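PDB 3GMS: putative NADPH:quinone reductase from Bacillus thuringiensis, which is of unestablished function but probably reduces quinone-like substrates with NADPH. Local coordinates for residues 30-44 with 98-110. Sequence-based numbering, arbitrary orientation.
Sequences LKDNEVFVRMLVRPI and TWQEYVKTSADFV
F36 and Y102, diagonal neighbours on one face of an antiparallel strand pair, illustrate how side chains extend a backbone register. Their rings lie nearly parallel, 17° apart, but the offset is so large that little of one ring faces the other: the centroids are 4.9 Å apart, with F36 CZ 3.4 Å from Y102 CD1. The edge of the F36 ring also takes K104 CG in its plane. Farther along the lysine, CD presses tightly on L30 CD2 at 3.4 Å, and CE sits close to both E34 carboxylate oxygens, 3.3 Å from OE1, while NZ forms its salt bridge with E96. The opposite face carries V35, whose CG2 meets V110 CG2 tip to tip, and M39, whose CG, anti to the carbonyl carbon (chi1 -64°), packs tightly 3.5 Å from V103 CG2; the bend at chi2 then lays SD alongside the same methyl. Paired backbone bonds join V35 with T105 and V37 with V103.

Beyond M39, whose N still donates to E101 O, the pairing with strand 102-106 stops and R42 takes over. A bend at chi2 (88°) brings its guanidinium edge to two carbonyl oxygens in its plane: NE donates to T98 O at 3.0 Å, and NH2 to Q100 O at 2.8 Å, from above that carbonyl's plane. NH1 turns to L329 O and S331 OG, and I44 CG1 packs on W99 CZ2.

Within the GroES-like domain, strand 34-43 also pairs with strands 71-77 and 326-330, while V37, M39 and V110 pack against strand 89-92.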
# COMPACT_ATOMS: atom_id res chain seq x y z
N LEU A 30 -0.56 0.12 29.87
CA LEU A 30 0.34 0.61 28.82
C LEU A 30 1.80 0.56 29.24
O LEU A 30 2.11 0.85 30.39
CB LEU A 30 -0.03 2.05 28.45
CG LEU A 30 -1.45 2.35 27.98
CD1 LEU A 30 -1.53 3.78 27.50
CD2 LEU A 30 -1.88 1.40 26.88
N LYS A 31 2.69 0.22 28.31
CA LYS A 31 4.14 0.23 28.57
C LYS A 31 4.66 1.65 28.42
O LYS A 31 3.96 2.51 27.86
CB LYS A 31 4.88 -0.74 27.64
CG LYS A 31 4.47 -2.21 27.78
CD LYS A 31 4.78 -2.96 26.47
CE LYS A 31 3.66 -3.97 26.11
NZ LYS A 31 4.01 -5.36 26.50
N ASP A 32 5.88 1.90 28.90
CA ASP A 32 6.42 3.26 28.98
C ASP A 32 6.37 4.13 27.72
O ASP A 32 6.13 5.34 27.83
CB ASP A 32 7.86 3.26 29.52
CG ASP A 32 7.95 2.75 30.96
OD1 ASP A 32 7.03 3.05 31.75
OD2 ASP A 32 8.96 2.08 31.28
N ASN A 33 6.65 3.55 26.54
CA ASN A 33 6.69 4.36 25.32
C ASN A 33 5.50 4.12 24.37
O ASN A 33 5.55 4.50 23.20
CB ASN A 33 8.03 4.18 24.55
CG ASN A 33 8.41 5.43 23.69
OD1 ASN A 33 8.23 6.59 24.11
ND2 ASN A 33 8.95 5.18 22.49
N GLU A 34 4.42 3.54 24.90
CA GLU A 34 3.25 3.16 24.08
C GLU A 34 2.19 4.25 23.96
O GLU A 34 2.01 5.07 24.87
CB GLU A 34 2.56 1.92 24.64
CG GLU A 34 3.30 0.62 24.48
CD GLU A 34 2.43 -0.59 24.82
OE1 GLU A 34 1.73 -0.60 25.87
OE2 GLU A 34 2.46 -1.54 24.02
N VAL A 35 1.48 4.24 22.83
CA VAL A 35 0.37 5.16 22.61
C VAL A 35 -0.85 4.26 22.37
O VAL A 35 -0.73 3.26 21.70
CB VAL A 35 0.69 6.10 21.40
CG1 VAL A 35 -0.51 6.97 21.05
CG2 VAL A 35 1.92 6.98 21.76
N PHE A 36 -2.00 4.62 22.96
CA PHE A 36 -3.19 3.78 22.97
C PHE A 36 -4.28 4.53 22.18
O PHE A 36 -4.68 5.63 22.59
CB PHE A 36 -3.59 3.53 24.44
CG PHE A 36 -4.84 2.72 24.62
CD1 PHE A 36 -4.82 1.35 24.45
CD2 PHE A 36 -6.05 3.33 25.00
CE1 PHE A 36 -5.96 0.61 24.62
CE2 PHE A 36 -7.19 2.60 25.18
CZ PHE A 36 -7.16 1.23 25.00
N VAL A 37 -4.75 3.97 21.06
CA VAL A 37 -5.51 4.75 20.11
C VAL A 37 -6.86 4.07 19.83
O VAL A 37 -6.90 2.87 19.49
CB VAL A 37 -4.69 4.87 18.79
CG1 VAL A 37 -5.50 5.59 17.71
CG2 VAL A 37 -3.36 5.63 19.05
N ARG A 38 -7.96 4.80 20.02
CA ARG A 38 -9.29 4.27 19.66
C ARG A 38 -9.47 4.48 18.15
O ARG A 38 -9.54 5.62 17.70
CB ARG A 38 -10.41 4.99 20.46
CG ARG A 38 -11.85 4.60 20.00
CD ARG A 38 -12.97 5.35 20.79
NE ARG A 38 -12.68 6.79 20.90
CZ ARG A 38 -13.05 7.73 20.05
NH1 ARG A 38 -13.76 7.42 18.96
NH2 ARG A 38 -12.72 9.00 20.27
N MET A 39 -9.56 3.39 17.38
CA MET A 39 -9.66 3.46 15.89
C MET A 39 -11.00 4.01 15.39
O MET A 39 -12.06 3.74 15.97
CB MET A 39 -9.41 2.08 15.30
CG MET A 39 -7.96 1.51 15.55
SD MET A 39 -6.61 2.65 15.15
CE MET A 39 -6.74 2.54 13.32
N LEU A 40 -10.94 4.76 14.29
CA LEU A 40 -12.12 5.31 13.66
C LEU A 40 -12.34 4.53 12.39
O LEU A 40 -13.42 3.96 12.20
CB LEU A 40 -11.91 6.78 13.32
CG LEU A 40 -11.70 7.67 14.55
CD1 LEU A 40 -11.18 9.04 14.14
CD2 LEU A 40 -13.04 7.86 15.28
N VAL A 41 -11.29 4.43 11.57
CA VAL A 41 -11.48 3.92 10.18
C VAL A 41 -10.22 3.16 9.77
O VAL A 41 -9.10 3.64 9.95
CB VAL A 41 -11.72 5.06 9.17
CG1 VAL A 41 -11.77 4.53 7.70
CG2 VAL A 41 -12.96 5.88 9.52
N ARG A 42 -10.39 1.97 9.20
CA ARG A 42 -9.23 1.32 8.50
C ARG A 42 -9.69 0.86 7.12
O ARG A 42 -10.83 0.39 7.01
CB ARG A 42 -8.70 0.04 9.21
CG ARG A 42 -8.79 0.05 10.73
CD ARG A 42 -10.14 -0.48 11.16
NE ARG A 42 -10.37 -0.57 12.62
CZ ARG A 42 -11.50 -0.23 13.23
NH1 ARG A 42 -12.53 0.31 12.58
NH2 ARG A 42 -11.59 -0.38 14.56
N PRO A 43 -8.81 0.91 6.11
CA PRO A 43 -9.14 0.33 4.82
C PRO A 43 -8.97 -1.18 4.92
O PRO A 43 -8.26 -1.69 5.79
CB PRO A 43 -8.07 0.94 3.90
CG PRO A 43 -6.80 0.89 4.77
CD PRO A 43 -7.38 1.32 6.17
N ILE A 44 -9.64 -1.90 4.02
CA ILE A 44 -9.30 -3.29 3.77
C ILE A 44 -8.43 -3.31 2.52
O ILE A 44 -8.92 -3.20 1.39
CB ILE A 44 -10.55 -4.17 3.61
CG1 ILE A 44 -11.32 -4.16 4.96
CG2 ILE A 44 -10.12 -5.62 3.20
CD1 ILE A 44 -12.69 -4.88 4.94
N THR A 98 -4.50 -3.41 13.05
CA THR A 98 -5.42 -2.28 13.19
C THR A 98 -6.87 -2.63 13.16
O THR A 98 -7.72 -1.77 13.42
CB THR A 98 -5.16 -1.19 12.15
OG1 THR A 98 -5.39 -1.73 10.83
CG2 THR A 98 -3.70 -0.60 12.24
N TRP A 99 -7.21 -3.87 12.78
CA TRP A 99 -8.62 -4.18 12.72
C TRP A 99 -9.15 -4.56 14.09
O TRP A 99 -9.56 -5.71 14.33
CB TRP A 99 -8.87 -5.32 11.76
CG TRP A 99 -8.55 -4.97 10.32
CD1 TRP A 99 -7.97 -3.84 9.83
CD2 TRP A 99 -8.78 -5.84 9.20
NE1 TRP A 99 -7.86 -3.93 8.41
CE2 TRP A 99 -8.35 -5.16 8.03
CE3 TRP A 99 -9.33 -7.12 9.07
CZ2 TRP A 99 -8.43 -5.74 6.75
CZ3 TRP A 99 -9.41 -7.70 7.80
CH2 TRP A 99 -8.97 -7.00 6.67
N GLN A 100 -9.10 -3.58 14.98
CA GLN A 100 -9.60 -3.76 16.34
C GLN A 100 -9.98 -2.41 16.89
O GLN A 100 -9.66 -1.37 16.32
CB GLN A 100 -8.54 -4.46 17.23
CG GLN A 100 -7.28 -3.69 17.43
CD GLN A 100 -6.31 -4.40 18.39
OE1 GLN A 100 -6.73 -4.99 19.41
NE2 GLN A 100 -5.01 -4.38 18.05
N GLU A 101 -10.65 -2.44 18.04
CA GLU A 101 -11.25 -1.26 18.60
C GLU A 101 -10.15 -0.31 19.07
O GLU A 101 -10.24 0.90 18.86
CB GLU A 101 -12.15 -1.65 19.77
CG GLU A 101 -12.90 -0.50 20.43
CD GLU A 101 -13.95 -0.97 21.43
OE1 GLU A 101 -14.15 -2.22 21.61
OE2 GLU A 101 -14.61 -0.07 21.99
N TYR A 102 -9.14 -0.87 19.73
CA TYR A 102 -8.04 -0.10 20.26
C TYR A 102 -6.70 -0.65 19.79
O TYR A 102 -6.45 -1.86 19.90
CB TYR A 102 -8.01 -0.18 21.79
CG TYR A 102 -9.28 0.31 22.47
CD1 TYR A 102 -9.51 1.67 22.63
CD2 TYR A 102 -10.21 -0.59 22.97
CE1 TYR A 102 -10.66 2.15 23.28
CE2 TYR A 102 -11.37 -0.15 23.63
CZ TYR A 102 -11.58 1.22 23.78
OH TYR A 102 -12.67 1.71 24.43
N VAL A 103 -5.80 0.23 19.37
CA VAL A 103 -4.50 -0.17 18.82
C VAL A 103 -3.39 0.53 19.59
O VAL A 103 -3.46 1.74 19.81
CB VAL A 103 -4.39 0.23 17.32
CG1 VAL A 103 -2.94 0.04 16.79
CG2 VAL A 103 -5.40 -0.60 16.52
N LYS A 104 -2.37 -0.22 20.00
CA LYS A 104 -1.15 0.36 20.58
C LYS A 104 0.02 0.24 19.65
O LYS A 104 0.14 -0.76 18.92
CB LYS A 104 -0.78 -0.37 21.87
CG LYS A 104 -1.89 -0.37 22.90
CD LYS A 104 -1.34 -0.73 24.29
CE LYS A 104 -0.84 -2.14 24.38
NZ LYS A 104 -1.82 -3.06 23.76
N THR A 105 0.91 1.23 19.71
CA THR A 105 2.16 1.17 19.00
C THR A 105 3.14 2.08 19.75
O THR A 105 2.72 2.87 20.63
CB THR A 105 2.05 1.66 17.51
OG1 THR A 105 3.31 1.42 16.85
CG2 THR A 105 1.75 3.17 17.45
N SER A 106 4.41 2.00 19.40
CA SER A 106 5.43 2.88 19.97
C SER A 106 5.16 4.35 19.57
O SER A 106 4.79 4.65 18.41
CB SER A 106 6.82 2.44 19.51
OG SER A 106 7.77 3.49 19.68
N ALA A 107 5.37 5.27 20.52
CA ALA A 107 5.34 6.71 20.18
C ALA A 107 6.13 7.09 18.93
O ALA A 107 5.73 8.01 18.21
CB ALA A 107 5.82 7.56 21.35
N ASP A 108 7.25 6.42 18.68
CA ASP A 108 8.09 6.69 17.50
C ASP A 108 7.36 6.64 16.18
O ASP A 108 7.73 7.31 15.22
CB ASP A 108 9.27 5.69 17.43
CG ASP A 108 10.29 5.92 18.52
OD1 ASP A 108 10.05 6.80 19.38
OD2 ASP A 108 11.33 5.22 18.50
N PHE A 109 6.31 5.84 16.12
CA PHE A 109 5.69 5.54 14.83
C PHE A 109 4.27 6.05 14.74
O PHE A 109 3.52 5.66 13.84
CB PHE A 109 5.71 4.02 14.60
CG PHE A 109 7.07 3.42 14.76
CD1 PHE A 109 8.18 4.00 14.12
CD2 PHE A 109 7.26 2.30 15.57
CE1 PHE A 109 9.48 3.46 14.28
CE2 PHE A 109 8.55 1.77 15.74
CZ PHE A 109 9.64 2.36 15.09
N VAL A 110 3.87 6.88 15.70
CA VAL A 110 2.59 7.55 15.65
C VAL A 110 2.65 8.74 14.68
O VAL A 110 3.46 9.66 14.85
CB VAL A 110 2.16 7.99 17.08
CG1 VAL A 110 0.97 8.87 17.01
CG2 VAL A 110 1.86 6.76 17.97
O HOH W 1 -12.60 1.73 17.85
O HOH W 2 -5.59 -1.92 7.10